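PDB 3DJE: fructosyl amine: oxygen oxidoreductase from Aspergillus fumigatus, which catalyses the oxidative deglycation of fructosyl amino acids (Amadori products), using FAD as cofactor and molecular oxygen as electron acceptor. Local coordinates for residues 349-354 against 393-398; 355-360 against 379-384. All blocks are in the same frame, centred on the assembly; numbering follows the deposited sequence.

Contact 1. Residues 349-354 against 393-398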
loop_
_atom_site.group_PDB
_atom_site.type_symbol
_atom_site.label_atom_id
_atom_site.label_comp_id
_atom_site.label_asym_id
_atom_site.label_seq_id
_atom_site.Cartn_x
_atom_site.Cartn_y
_atom_site.Cartn_z
ATOM N N ARG A 349 14.025 13.445 -8.039
ATOM C CA ARG A 349 14.831 13.205 -9.224
ATOM C C ARG A 349 16.036 12.385 -8.799
ATOM O O ARG A 349 16.537 12.543 -7.675
ATOM C CB ARG A 349 15.318 14.528 -9.799
ATOM C CG ARG A 349 14.239 15.570 -9.799
ATOM C CD ARG A 349 13.856 16.001 -11.154
ATOM N NE ARG A 349 14.366 17.337 -11.422
ATOM C CZ ARG A 349 15.563 17.587 -11.945
ATOM N NH1 ARG A 349 16.377 16.585 -12.257
ATOM N NH2 ARG A 349 15.948 18.841 -12.160
ATOM N N HIS A 350 16.506 11.515 -9.688
ATOM C CA HIS A 350 17.745 10.793 -9.435
ATOM C C HIS A 350 18.922 11.802 -9.443
ATOM O O HIS A 350 18.956 12.699 -10.285
ATOM C CB HIS A 350 17.952 9.700 -10.480
ATOM C CG HIS A 350 19.031 8.738 -10.114
ATOM N ND1 HIS A 350 20.369 8.996 -10.346
ATOM C CD2 HIS A 350 18.976 7.535 -9.497
ATOM C CE1 HIS A 350 21.088 7.977 -9.907
ATOM N NE2 HIS A 350 20.267 7.081 -9.383
ATOM N N PRO A 351 19.864 11.673 -8.486
ATOM C CA PRO A 351 20.980 12.630 -8.360
ATOM C C PRO A 351 21.945 12.683 -9.545
ATOM O O PRO A 351 22.595 13.722 -9.766
ATOM C CB PRO A 351 21.717 12.148 -7.108
ATOM C CG PRO A 351 21.340 10.723 -6.946
ATOM C CD PRO A 351 19.917 10.643 -7.433
ATOM N N GLN A 352 22.043 11.586 -10.293
ATOM C CA GLN A 352 22.929 11.523 -11.457
ATOM C C GLN A 352 22.198 11.412 -12.792
ATOM O O GLN A 352 22.592 12.061 -13.773
ATOM C CB GLN A 352 23.923 10.376 -11.307
ATOM C CG GLN A 352 24.930 10.302 -12.454
ATOM C CD GLN A 352 25.941 9.183 -12.299
ATOM O OE1 GLN A 352 26.860 9.058 -13.116
ATOM N NE2 GLN A 352 25.796 8.378 -11.250
ATOM N N TYR A 353 21.158 10.577 -12.839
ATOM C CA TYR A 353 20.377 10.395 -14.061
ATOM C C TYR A 353 19.326 11.499 -14.165
ATOM O O TYR A 353 18.219 11.376 -13.621
ATOM C CB TYR A 353 19.723 9.004 -14.094
ATOM C CG TYR A 353 20.673 7.862 -13.805
ATOM C CD1 TYR A 353 21.950 7.833 -14.369
ATOM C CD2 TYR A 353 20.296 6.812 -12.969
ATOM C CE1 TYR A 353 22.836 6.785 -14.096
ATOM C CE2 TYR A 353 21.168 5.752 -12.692
ATOM C CZ TYR A 353 22.433 5.751 -13.262
ATOM O OH TYR A 353 23.302 4.719 -12.995
ATOM N N HIS A 354 19.707 12.564 -14.866
ATOM C CA HIS A 354 18.933 13.808 -15.052
ATOM C C HIS A 354 17.451 13.616 -15.425
ATOM O O HIS A 354 16.595 14.388 -14.992
ATOM C CB HIS A 354 19.661 14.656 -16.123
ATOM C CG HIS A 354 18.908 15.863 -16.595
ATOM N ND1 HIS A 354 18.057 15.835 -17.681
ATOM C CD2 HIS A 354 18.910 17.144 -16.151
ATOM C CE1 HIS A 354 17.546 17.040 -17.868
ATOM N NE2 HIS A 354 18.046 17.853 -16.952
ATOM N N ILE A 393 11.853 13.207 1.892
ATOM C CA ILE A 393 11.548 12.209 0.850
ATOM C C ILE A 393 12.636 12.088 -0.228
ATOM O O ILE A 393 12.498 11.301 -1.179
ATOM C CB ILE A 393 10.199 12.506 0.149
ATOM C CG1 ILE A 393 10.291 13.832 -0.624
ATOM C CG2 ILE A 393 9.055 12.475 1.177
ATOM C CD1 ILE A 393 9.042 14.251 -1.399
ATOM N N LYS A 394 13.712 12.854 -0.089
ATOM C CA LYS A 394 14.766 12.872 -1.112
ATOM C C LYS A 394 15.537 11.555 -1.226
ATOM O O LYS A 394 15.494 10.729 -0.322
ATOM C CB LYS A 394 15.756 14.009 -0.839
ATOM C CG LYS A 394 16.515 13.863 0.459
ATOM C CD LYS A 394 17.609 14.898 0.501
ATOM C CE LYS A 394 18.282 14.952 1.840
ATOM N NZ LYS A 394 19.241 16.098 1.825
ATOM N N TRP A 395 16.225 11.381 -2.357
ATOM C CA TRP A 395 17.201 10.300 -2.528
ATOM C C TRP A 395 18.151 10.314 -1.335
ATOM O O TRP A 395 18.739 11.348 -1.026
ATOM C CB TRP A 395 17.972 10.512 -3.834
ATOM C CG TRP A 395 18.909 9.409 -4.195
ATOM C CD1 TRP A 395 20.259 9.364 -3.946
ATOM C CD2 TRP A 395 18.585 8.201 -4.894
ATOM N NE1 TRP A 395 20.793 8.191 -4.446
ATOM C CE2 TRP A 395 19.791 7.460 -5.031
ATOM C CE3 TRP A 395 17.395 7.661 -5.409
ATOM C CZ2 TRP A 395 19.835 6.209 -5.658
ATOM C CZ3 TRP A 395 17.446 6.415 -6.050
ATOM C CH2 TRP A 395 18.660 5.706 -6.164
ATOM N N ASN A 396 18.280 9.175 -0.655
ATOM C CA ASN A 396 18.921 9.140 0.664
ATOM C C ASN A 396 19.710 7.854 0.928
ATOM O O ASN A 396 19.316 7.055 1.773
ATOM C CB ASN A 396 17.844 9.318 1.751
ATOM C CG ASN A 396 18.393 9.881 3.073
ATOM O OD1 ASN A 396 17.618 10.277 3.944
ATOM N ND2 ASN A 396 19.710 9.919 3.219
ATOM N N PRO A 397 20.832 7.645 0.216
ATOM C CA PRO A 397 21.584 6.409 0.474
ATOM C C PRO A 397 22.157 6.330 1.897
ATOM O O PRO A 397 22.322 5.235 2.441
ATOM C CB PRO A 397 22.717 6.461 -0.559
ATOM C CG PRO A 397 22.841 7.881 -0.925
ATOM C CD PRO A 397 21.478 8.477 -0.816
ATOM N N ASP A 398 22.443 7.481 2.501
ATOM C CA ASP A 398 23.078 7.508 3.824
ATOM C C ASP A 398 22.227 6.907 4.943
ATOM O O ASP A 398 22.766 6.326 5.880
ATOM C CB ASP A 398 23.535 8.929 4.182
ATOM C CG ASP A 398 24.664 9.424 3.282
ATOM O OD1 ASP A 398 25.363 8.587 2.671
ATOM O OD2 ASP A 398 24.856 10.655 3.182
#

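Contact 2. Residues 355-360 against 379-384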
loop_
_atom_site.group_PDB
_atom_site.type_symbol
_atom_site.label_atom_id
_atom_site.label_comp_id
_atom_site.label_asym_id
_atom_site.label_seq_id
_atom_site.Cartn_x
_atom_site.Cartn_y
_atom_site.Cartn_z
ATOM N N SER A 355 17.161 12.598 -16.227
ATOM C CA SER A 355 15.837 12.418 -16.813
ATOM C C SER A 355 14.959 11.476 -16.000
ATOM O O SER A 355 13.808 11.263 -16.366
ATOM C CB SER A 355 15.959 11.886 -18.250
ATOM O OG SER A 355 16.737 12.759 -19.067
ATOM N N LEU A 356 15.507 10.903 -14.929
ATOM C CA LEU A 356 14.775 9.912 -14.121
ATOM C C LEU A 356 14.133 10.527 -12.882
ATOM O O LEU A 356 14.776 11.304 -12.161
ATOM C CB LEU A 356 15.707 8.768 -13.707
ATOM C CG LEU A 356 15.103 7.616 -12.888
ATOM C CD1 LEU A 356 14.064 6.861 -13.700
ATOM C CD2 LEU A 356 16.193 6.659 -12.385
ATOM N N VAL A 357 12.871 10.163 -12.648
ATOM C CA VAL A 357 12.135 10.570 -11.449
ATOM C C VAL A 357 11.694 9.308 -10.715
ATOM O O VAL A 357 11.145 8.396 -11.328
ATOM C CB VAL A 357 10.893 11.420 -11.797
ATOM C CG1 VAL A 357 10.199 11.921 -10.521
ATOM C CG2 VAL A 357 11.293 12.629 -12.656
ATOM N N LEU A 358 11.951 9.267 -9.414
ATOM C CA LEU A 358 11.560 8.152 -8.556
ATOM C C LEU A 358 10.232 8.457 -7.898
ATOM O O LEU A 358 10.052 9.547 -7.372
ATOM C CB LEU A 358 12.599 7.927 -7.440
ATOM C CG LEU A 358 13.982 7.345 -7.798
ATOM C CD1 LEU A 358 13.876 6.263 -8.877
ATOM C CD2 LEU A 358 14.929 8.449 -8.211
ATOM N N GLY A 359 9.309 7.503 -7.912
ATOM C CA GLY A 359 8.105 7.632 -7.108
ATOM C C GLY A 359 7.859 6.302 -6.442
ATOM O O GLY A 359 7.089 5.485 -6.939
ATOM N N CYS A 360 8.570 6.060 -5.348
ATOM C CA CYS A 360 8.482 4.757 -4.688
ATOM C C CYS A 360 8.797 4.795 -3.202
ATOM O O CYS A 360 8.717 5.849 -2.578
ATOM C CB CYS A 360 9.322 3.708 -5.401
ATOM S SG CYS A 360 10.994 4.232 -5.594
ATOM N N ASP A 379 5.621 17.340 -9.106
ATOM C CA ASP A 379 6.422 18.419 -8.539
ATOM C C ASP A 379 7.918 18.085 -8.551
ATOM O O ASP A 379 8.753 18.936 -8.847
ATOM C CB ASP A 379 5.962 18.740 -7.124
ATOM C CG ASP A 379 4.671 19.559 -7.086
ATOM O OD1 ASP A 379 4.202 20.074 -8.138
ATOM O OD2 ASP A 379 4.127 19.698 -5.966
ATOM N N ALA A 380 8.255 16.836 -8.241
ATOM C CA ALA A 380 9.653 16.420 -8.265
ATOM C C ALA A 380 10.236 16.574 -9.668
ATOM O O ALA A 380 11.335 17.101 -9.833
ATOM C CB ALA A 380 9.800 14.992 -7.755
HETATM N N MSE A 381 9.498 16.129 -10.683
HETATM C CA MSE A 381 9.966 16.275 -12.063
HETATM C C MSE A 381 10.200 17.745 -12.383
HETATM O O MSE A 381 11.227 18.108 -12.961
HETATM C CB MSE A 381 8.985 15.670 -13.072
HETATM C CG MSE A 381 9.536 15.690 -14.498
HETATM SE SE MSE A 381 8.229 15.592 -15.951
HETATM C CE MSE A 381 6.999 16.997 -15.425
ATOM N N GLU A 382 9.252 18.586 -11.973
ATOM C CA GLU A 382 9.273 20.011 -12.324
ATOM C C GLU A 382 10.164 20.870 -11.421
ATOM O O GLU A 382 10.366 22.056 -11.702
ATOM C CB GLU A 382 7.848 20.568 -12.341
ATOM C CG GLU A 382 6.961 19.952 -13.411
ATOM C CD GLU A 382 5.566 20.567 -13.451
ATOM O OE1 GLU A 382 5.212 21.295 -12.507
ATOM O OE2 GLU A 382 4.819 20.295 -14.417
ATOM N N GLY A 383 10.693 20.276 -10.357
ATOM C CA GLY A 383 11.537 20.995 -9.388
ATOM C C GLY A 383 10.784 21.923 -8.445
ATOM O O GLY A 383 11.320 22.956 -8.030
ATOM N N LYS A 384 9.563 21.539 -8.067
ATOM C CA LYS A 384 8.666 22.398 -7.267
ATOM C C LYS A 384 8.362 21.868 -5.851
ATOM O O LYS A 384 7.464 22.382 -5.162
ATOM C CB LYS A 384 7.353 22.625 -8.026
ATOM C CG LYS A 384 7.494 23.441 -9.294
ATOM C CD LYS A 384 6.196 23.442 -10.067
ATOM C CE LYS A 384 6.279 24.344 -11.287
ATOM N NZ LYS A 384 5.080 24.104 -12.145
#

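Contact 1. Residues 349-354 against 393-398
His350 and Pro351 share one face of the Trp395 indole, the histidine over the six-membered ring and the proline over the five-membered one. His350 presents its CD2-NE2 edge: the ring centroids lie 4.7 Å apart with the planes at 56°, an edge-to-face pair well short of perpendicular. His350 CD2 comes to 3.8 Å from Trp395 CH2. The His350 CG stands anti to the backbone N (chi1 -167°), which turns the ring back over the residues that follow it. There ND1 accepts two backbone N-H groups, from Gln352 N at 3.1 Å and from Tyr353 N at 3.1 Å, the second almost perfectly straight; both donors are tilted from the ring plane. This double grip fixes the imidazole's rotation and suggests that any ring proton sits on NE2. Pro351 follows with its CD 3.6 Å from the centroid of the indole five-membered ring, nearly on the ring normal, a CH-pi contact extended by Pro351 CG lying 3.5 Å from Trp395 CD1. Proline suits the site because its ring is rigid, bears polarised C-H bonds at CD and fits a turn. Tyr353 CD2 then covers the centre of the imidazole face, while Pro351 CD lies near the rim of the opposite face. Trp395 is a broad plate just beyond helix 387-393; its backbone N is hydrogen-bonded to Asp348 OD2. The loop joins antiparallel strands 346-347 and 356-360, a beta hairpin at the edge of the mixed sheet of the Rossmann-type FAD-binding fold, and Trp395 packs against its turn from outside.

Contact 2. Residues 355-360 against 379-384
The two methyls of Val357 divide between neighbouring residues of the helix: CG1 faces the Ala380 methyl and CG2 meets the base of the Met381 side chain. With CG1 anti to the backbone N (chi1 -176°) and CG2 beside it, the fork spreads along the helix surface. Val357 CG2 lies 3.8 Å from Met381 CB, where the two side chains cross at about a right angle; Val357 CG1 is 4.2 Å from Ala380 CB. All of this is apolar and buried. A beta-branched valine suits an extended strand and offers a short, stiff side chain. The backbones come nearest at Val357 and Met381, whose CA atoms are 6.1 Å apart, and Ala380's lone methyl, pointing at the strand, fills the place beside CG1 without pushing the helix off. Met381, present as selenomethionine, touches with its CB and CG, and its chain then runs on away from the strand. Just beyond, Gly383 ends the helix in a Schellman motif, its positive phi being easy for glycine, and Lys384 N bonds to Asp379 O at 2.8 Å. Helix 373-382 thus lies against the sheet at strand 356-360, Val357 also touching Phe214 of parallel strand 212-215, while Asp379 and Glu382 form salt bridges to Arg28, just past helix 16-27.

How the contacts relate
The two contacts have centres about 10 Å apart in the FAD-binding fold: contact 2 uses strand 356-360 of the mixed sheet, and the loop of contact 1 runs straight into it. Along the chain the order is 349-354, 355-360, 379-384, 393-398, so contact 2 falls between the two halves of contact 1. The strand serves both through successive side chains on its two sides: Val357 points to helix 373-382, while Leu358 points away from it and touches His350 and Trp395. A probable hydrogen bond from His350 N to Leu356 O (3.0 Å) joins hairpin loop to strand, and Arg349 packs against the end of the helix. Both lie well away from the cofactor, the Val357 side chain about 13 Å from FAD and that of Trp395 about 14 Å; they join parts of the fold rather than line its site.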